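Local coordinates for putative cytochrome P450 YjiB (Bacillus subtilis subsp. subtilis, PDB 4RM4), which probably acts as a heme-dependent monooxygenase that activates molecular oxygen at its iron, as other cytochromes P450 do, at residues A[55-60]-A[338-343]; A[49-54]-A[314-319]. All coordinates share one frame; numbering follows the deposited sequence.

How the contacts relate
The two contacts form one continuous packing unit built around helix 53-61, and their centres lie about 7 Å apart. Contact 1 reaches the heme directly, since residues 341-343 lie against the porphyrin; contact 2 sits one layer farther out, with the side chain of Ala-317 about 11 Å from the heme. Two hydrogen bonds tie them together: Tyr-53 OH of contact 2 meets Pro-338 O of contact 1 at 2.8 Å, and Ile-340 N of contact 1 meets Asn-318 OD1 of contact 2 at 2.9 Å. Val-50 adds packing against Asp-55 and Val-56. Strand 47-50, helix 53-61 and the heme-binding loop are thereby joined in series.

Contact 1 of 2, residues A[55-60]-A[338-343]; sequences DVKKVV and PHIAFG. With HEM (protoporphyrin IX containing Fe), chain B.
Val-56, Lys-57 and Val-60 on helix 53-61 pack against Ile-340 and Gly-343 in a buried, essentially apolar contact at the entrance to the cysteine-ligand loop, the signature heme-binding motif of the cytochrome P450 fold. No hydrogen bond crosses between the two segments, so the fit rests on shape. Ile-340 makes most of the contact: its CD1 lies 3.8 Å from Val-56 CG1 and reaches the base of the neighbouring lysine as well, 4.1 Å from Lys-57 CB. The chi1 of 39° places CG1 between the backbone N and the carbonyl carbon, and the extended second torsion then carries CD1 out to the helix. Lys-57 runs on fully stretched, so that its methylene CE passes the other branch of the isoleucine, CG2, while its amino group goes to Tyr-53 OH. One turn farther along the helix, Val-60 CG1 faces the backbone of Gly-343, 4.3 Å from its CA.

The loop opens with a type I turn from Ile-340 to Gly-343, closed by Gly-343 N bonding to Ile-340 O. Glycine suits the last position: its positive phi of 86° belongs to a backbone shape that would press a CB against the preceding carbonyl oxygen, and the heme atom CAA would crowd it too. The turn delivers the backbone to the porphyrin, where Ala-341 O comes within 3.3 Å of the heme methyl CMA. Phe-342, whose backbone bonds to that of Cys-349, the probable axial ligand, sets its ring obliquely beside a pyrrole, CE2 lying 3.6 Å from heme C2B. Just before the turn, His-339 ND1 accepts the Ala-341 N-H at 3.0 Å, the donor lying only 9° out of the imidazole plane.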
# COMPACT_ATOMS: atom_id res chain seq x y z
N ASP A 55 -3.25 21.31 0.07
CA ASP A 55 -4.19 21.05 -1.00
C ASP A 55 -4.48 19.55 -1.13
O ASP A 55 -5.65 19.14 -1.19
CB ASP A 55 -3.67 21.62 -2.32
CG ASP A 55 -3.53 23.13 -2.28
OD1 ASP A 55 -4.20 23.74 -1.42
OD2 ASP A 55 -2.78 23.70 -3.10
N VAL A 56 -3.42 18.75 -1.16
CA VAL A 56 -3.58 17.30 -1.23
C VAL A 56 -4.42 16.78 -0.07
O VAL A 56 -5.33 15.97 -0.26
CB VAL A 56 -2.22 16.57 -1.23
CG1 VAL A 56 -2.43 15.07 -0.97
CG2 VAL A 56 -1.49 16.79 -2.55
N LYS A 57 -4.13 17.22 1.15
CA LYS A 57 -4.82 16.69 2.32
C LYS A 57 -6.30 17.08 2.31
O LYS A 57 -7.18 16.27 2.66
CB LYS A 57 -4.13 17.15 3.61
CG LYS A 57 -4.54 16.35 4.83
CD LYS A 57 -3.68 16.69 6.03
CE LYS A 57 -3.98 15.78 7.21
NZ LYS A 57 -3.01 16.05 8.31
N LYS A 58 -6.59 18.30 1.87
CA LYS A 58 -7.98 18.74 1.75
C LYS A 58 -8.75 17.91 0.72
O LYS A 58 -9.86 17.46 1.00
CB LYS A 58 -8.05 20.22 1.37
CG LYS A 58 -9.49 20.67 1.07
CD LYS A 58 -9.66 22.19 1.20
CE LYS A 58 -11.11 22.60 0.94
NZ LYS A 58 -12.05 22.08 1.97
N VAL A 59 -8.17 17.72 -0.46
CA VAL A 59 -8.83 16.92 -1.50
C VAL A 59 -9.16 15.52 -0.97
O VAL A 59 -10.29 15.05 -1.07
CB VAL A 59 -7.97 16.81 -2.79
CG1 VAL A 59 -8.55 15.77 -3.78
CG2 VAL A 59 -7.82 18.19 -3.47
N VAL A 60 -8.17 14.89 -0.38
CA VAL A 60 -8.24 13.50 0.04
C VAL A 60 -9.22 13.34 1.19
O VAL A 60 -9.96 12.37 1.23
CB VAL A 60 -6.83 12.99 0.42
CG1 VAL A 60 -6.89 11.65 1.18
CG2 VAL A 60 -5.97 12.89 -0.85
N PRO A 338 3.50 13.77 10.33
CA PRO A 338 2.13 13.76 9.80
C PRO A 338 2.07 13.51 8.28
O PRO A 338 1.41 14.24 7.53
CB PRO A 338 1.64 15.17 10.12
CG PRO A 338 2.88 16.00 10.03
CD PRO A 338 4.02 15.13 10.47
N HIS A 339 2.76 12.47 7.83
CA HIS A 339 2.69 12.10 6.43
C HIS A 339 1.27 11.65 6.07
O HIS A 339 0.46 11.31 6.94
CB HIS A 339 3.69 10.99 6.11
CG HIS A 339 3.37 9.68 6.75
ND1 HIS A 339 2.35 8.86 6.31
CD2 HIS A 339 3.93 9.05 7.81
CE1 HIS A 339 2.30 7.78 7.07
NE2 HIS A 339 3.26 7.87 7.98
N ILE A 340 0.95 11.66 4.80
CA ILE A 340 -0.33 11.13 4.39
C ILE A 340 -0.18 9.92 3.48
O ILE A 340 -0.95 9.71 2.57
CB ILE A 340 -1.24 12.23 3.82
CG1 ILE A 340 -0.47 13.22 2.95
CG2 ILE A 340 -1.86 13.03 4.96
CD1 ILE A 340 -1.31 14.43 2.58
N ALA A 341 0.80 9.08 3.79
CA ALA A 341 1.03 7.89 2.97
C ALA A 341 -0.15 6.94 3.00
O ALA A 341 -0.38 6.20 2.04
CB ALA A 341 2.28 7.18 3.42
N PHE A 342 -0.91 6.96 4.10
CA PHE A 342 -2.05 6.06 4.27
C PHE A 342 -3.37 6.79 3.98
O PHE A 342 -4.47 6.27 4.26
CB PHE A 342 -2.09 5.52 5.71
CG PHE A 342 -1.05 4.47 6.01
CD1 PHE A 342 -0.25 4.57 7.14
CD2 PHE A 342 -0.92 3.35 5.21
CE1 PHE A 342 0.66 3.58 7.45
CE2 PHE A 342 0.00 2.35 5.50
CZ PHE A 342 0.80 2.47 6.63
N GLY A 343 -3.27 8.00 3.44
CA GLY A 343 -4.46 8.82 3.22
C GLY A 343 -4.84 9.65 4.44
O GLY A 343 -4.01 9.94 5.32
CHA HEM B . -6.92 2.55 1.75
CHB HEM B . -2.13 3.12 1.32
CHC HEM B . -1.44 -1.43 2.91
CHD HEM B . -6.22 -2.17 2.86
C1A HEM B . -5.68 3.12 1.53
C2A HEM B . -5.42 4.51 1.19
C3A HEM B . -4.10 4.67 1.08
C4A HEM B . -3.48 3.40 1.35
CMA HEM B . -3.36 5.98 0.72
CAA HEM B . -6.48 5.63 1.01
CBA HEM B . -7.13 5.54 -0.36
CGA HEM B . -7.94 6.77 -0.67
O1A HEM B . -8.45 6.84 -1.82
O2A HEM B . -8.07 7.67 0.20
C1B HEM B . -1.56 1.95 1.75
C2B HEM B . -0.13 1.76 1.96
C3B HEM B . 0.05 0.50 2.38
C4B HEM B . -1.24 -0.15 2.48
CMB HEM B . 0.94 2.84 1.71
CAB HEM B . 1.36 -0.23 2.77
CBB HEM B . 2.45 0.46 3.10
C1C HEM B . -2.67 -2.01 3.07
C2C HEM B . -2.93 -3.34 3.59
C3C HEM B . -4.25 -3.53 3.57
C4C HEM B . -4.87 -2.34 3.04
CMC HEM B . -1.82 -4.30 4.07
CAC HEM B . -5.09 -4.76 3.99
CBC HEM B . -4.59 -5.97 4.23
C1D HEM B . -6.85 -0.99 2.53
C2D HEM B . -8.27 -0.86 2.38
C3D HEM B . -8.50 0.62 2.03
C4D HEM B . -7.19 1.22 2.01
CMD HEM B . -9.32 -1.97 2.55
CAD HEM B . -9.87 1.31 1.78
CBD HEM B . -10.36 1.87 3.11
CGD HEM B . -11.64 2.65 2.90
O1D HEM B . -12.34 2.91 3.91
O2D HEM B . -11.95 2.97 1.72
NA HEM B . -4.46 2.48 1.60
NB HEM B . -2.19 0.76 2.07
NC HEM B . -3.87 -1.43 2.74
ND HEM B . -6.25 0.24 2.32
FE HEM B . -4.20 0.57 2.33
O HOH W 1 -3.99 0.17 -0.07

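Contact 2 of 2, residues A[49-54]-A[314-319]; sequences SVFLYD and VASANR
Phe-51 and Tyr-53 lead strand 47-50 into helix 53-61 while touching Ser-316 and Ala-317. Val-50 ends the strand, and Phe-51 then turns its carbonyl to Ser-316, whose OG donates a hydrogen bond of 2.7 Å to Phe-51 O, arriving 17° off the carbonyl plane. The serine OG, held anti to the backbone N (chi1 176°), also lies at the edge of the phenyl ring, while Ser-316 CB sits 3.9 Å from Phe-51 CD1. This hydroxyl is bonded to Arg-34 NH2 too; with an alanine here, Phe-51 O would probably lose its donor and the arginine a partner. Leu-52 takes the N-cap position. Next, Tyr-53 comes so close that its CA is 3.9 Å from Ala-317 CA, an approach that a methyl side chain allows: Ala-317 CB packs on the tyrosine backbone, and the carbonyl Ala-317 O meets the ring edge, 3.4 Å from Tyr-53 CD1. Asp-320 OD2 accepts the amide of Tyr-53 at the start of the helix. Around this joint, helix 27-36 flanks Phe-51 through Met-33 and Arg-34, strand 309-312 pairs with strand 47-50, and Val-56 of helix 53-61 packs on both Val-314 and Ala-317.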
# COMPACT_ATOMS: atom_id res chain seq x y z
N SER A 49 -4.08 18.05 -11.29
CA SER A 49 -3.08 17.46 -10.41
C SER A 49 -2.75 18.45 -9.29
O SER A 49 -2.57 19.63 -9.52
CB SER A 49 -1.82 17.07 -11.19
OG SER A 49 -2.10 15.97 -12.04
N VAL A 50 -2.69 17.95 -8.06
CA VAL A 50 -2.51 18.81 -6.90
C VAL A 50 -1.28 18.32 -6.14
O VAL A 50 -1.16 17.13 -5.90
CB VAL A 50 -3.77 18.82 -6.00
CG1 VAL A 50 -3.48 19.52 -4.71
CG2 VAL A 50 -4.93 19.53 -6.73
N PHE A 51 -0.35 19.22 -5.81
CA PHE A 51 0.97 18.82 -5.31
C PHE A 51 1.36 19.30 -3.91
O PHE A 51 2.30 18.76 -3.32
CB PHE A 51 2.06 19.27 -6.30
CG PHE A 51 1.99 18.57 -7.64
CD1 PHE A 51 2.64 17.36 -7.83
CD2 PHE A 51 1.28 19.13 -8.70
CE1 PHE A 51 2.57 16.70 -9.07
CE2 PHE A 51 1.21 18.48 -9.93
CZ PHE A 51 1.85 17.27 -10.12
N LEU A 52 0.68 20.32 -3.38
CA LEU A 52 1.04 20.86 -2.06
C LEU A 52 0.35 20.10 -0.93
O LEU A 52 -0.79 19.68 -1.07
CB LEU A 52 0.69 22.35 -1.95
CG LEU A 52 1.45 23.38 -2.80
CD1 LEU A 52 0.89 24.77 -2.59
CD2 LEU A 52 2.94 23.36 -2.49
N TYR A 53 1.04 19.96 0.19
CA TYR A 53 0.47 19.23 1.33
C TYR A 53 -0.95 19.68 1.74
O TYR A 53 -1.86 18.86 1.87
CB TYR A 53 1.42 19.29 2.53
CG TYR A 53 0.97 18.51 3.73
CD1 TYR A 53 1.42 17.20 3.96
CD2 TYR A 53 0.09 19.07 4.64
CE1 TYR A 53 0.99 16.49 5.08
CE2 TYR A 53 -0.35 18.37 5.74
CZ TYR A 53 0.10 17.08 5.96
OH TYR A 53 -0.35 16.41 7.08
N ASP A 54 -1.17 20.97 1.99
CA ASP A 54 -2.51 21.40 2.40
C ASP A 54 -3.58 21.09 1.34
O ASP A 54 -4.69 20.67 1.67
CB ASP A 54 -2.52 22.89 2.78
CG ASP A 54 -1.69 23.18 4.02
OD1 ASP A 54 -1.37 22.23 4.77
OD2 ASP A 54 -1.36 24.36 4.25
N VAL A 314 0.01 12.42 -2.90
CA VAL A 314 0.45 12.28 -1.53
C VAL A 314 1.97 12.12 -1.47
O VAL A 314 2.61 12.55 -0.51
CB VAL A 314 -0.27 11.13 -0.78
CG1 VAL A 314 -1.78 11.42 -0.64
CG2 VAL A 314 -0.05 9.81 -1.48
N ALA A 315 2.58 11.59 -2.52
CA ALA A 315 4.03 11.49 -2.54
C ALA A 315 4.67 12.86 -2.53
O ALA A 315 5.70 13.05 -1.89
CB ALA A 315 4.53 10.68 -3.73
N SER A 316 4.06 13.81 -3.23
CA SER A 316 4.55 15.19 -3.26
C SER A 316 4.25 15.91 -1.94
O SER A 316 5.11 16.64 -1.40
CB SER A 316 3.94 15.96 -4.44
OG SER A 316 4.33 17.34 -4.44
N ALA A 317 3.04 15.72 -1.43
CA ALA A 317 2.65 16.30 -0.14
C ALA A 317 3.66 15.98 0.96
O ALA A 317 4.00 16.83 1.79
CB ALA A 317 1.27 15.79 0.26
N ASN A 318 4.15 14.75 0.93
CA ASN A 318 5.02 14.22 1.95
C ASN A 318 6.43 14.84 1.90
O ASN A 318 7.23 14.64 2.82
CB ASN A 318 5.11 12.69 1.81
CG ASN A 318 3.91 11.96 2.42
OD1 ASN A 318 2.99 12.56 2.99
ND2 ASN A 318 3.91 10.63 2.28
N ARG A 319 6.72 15.57 0.82
CA ARG A 319 8.01 16.25 0.64
C ARG A 319 7.88 17.77 0.72
O ARG A 319 8.85 18.50 0.46
CB ARG A 319 8.63 15.90 -0.72
CG ARG A 319 8.88 14.43 -1.00
CD ARG A 319 9.90 13.91 -0.02
NE ARG A 319 10.50 12.62 -0.39
CZ ARG A 319 11.69 12.47 -0.97
NH1 ARG A 319 12.42 13.53 -1.31
NH2 ARG A 319 12.14 11.24 -1.21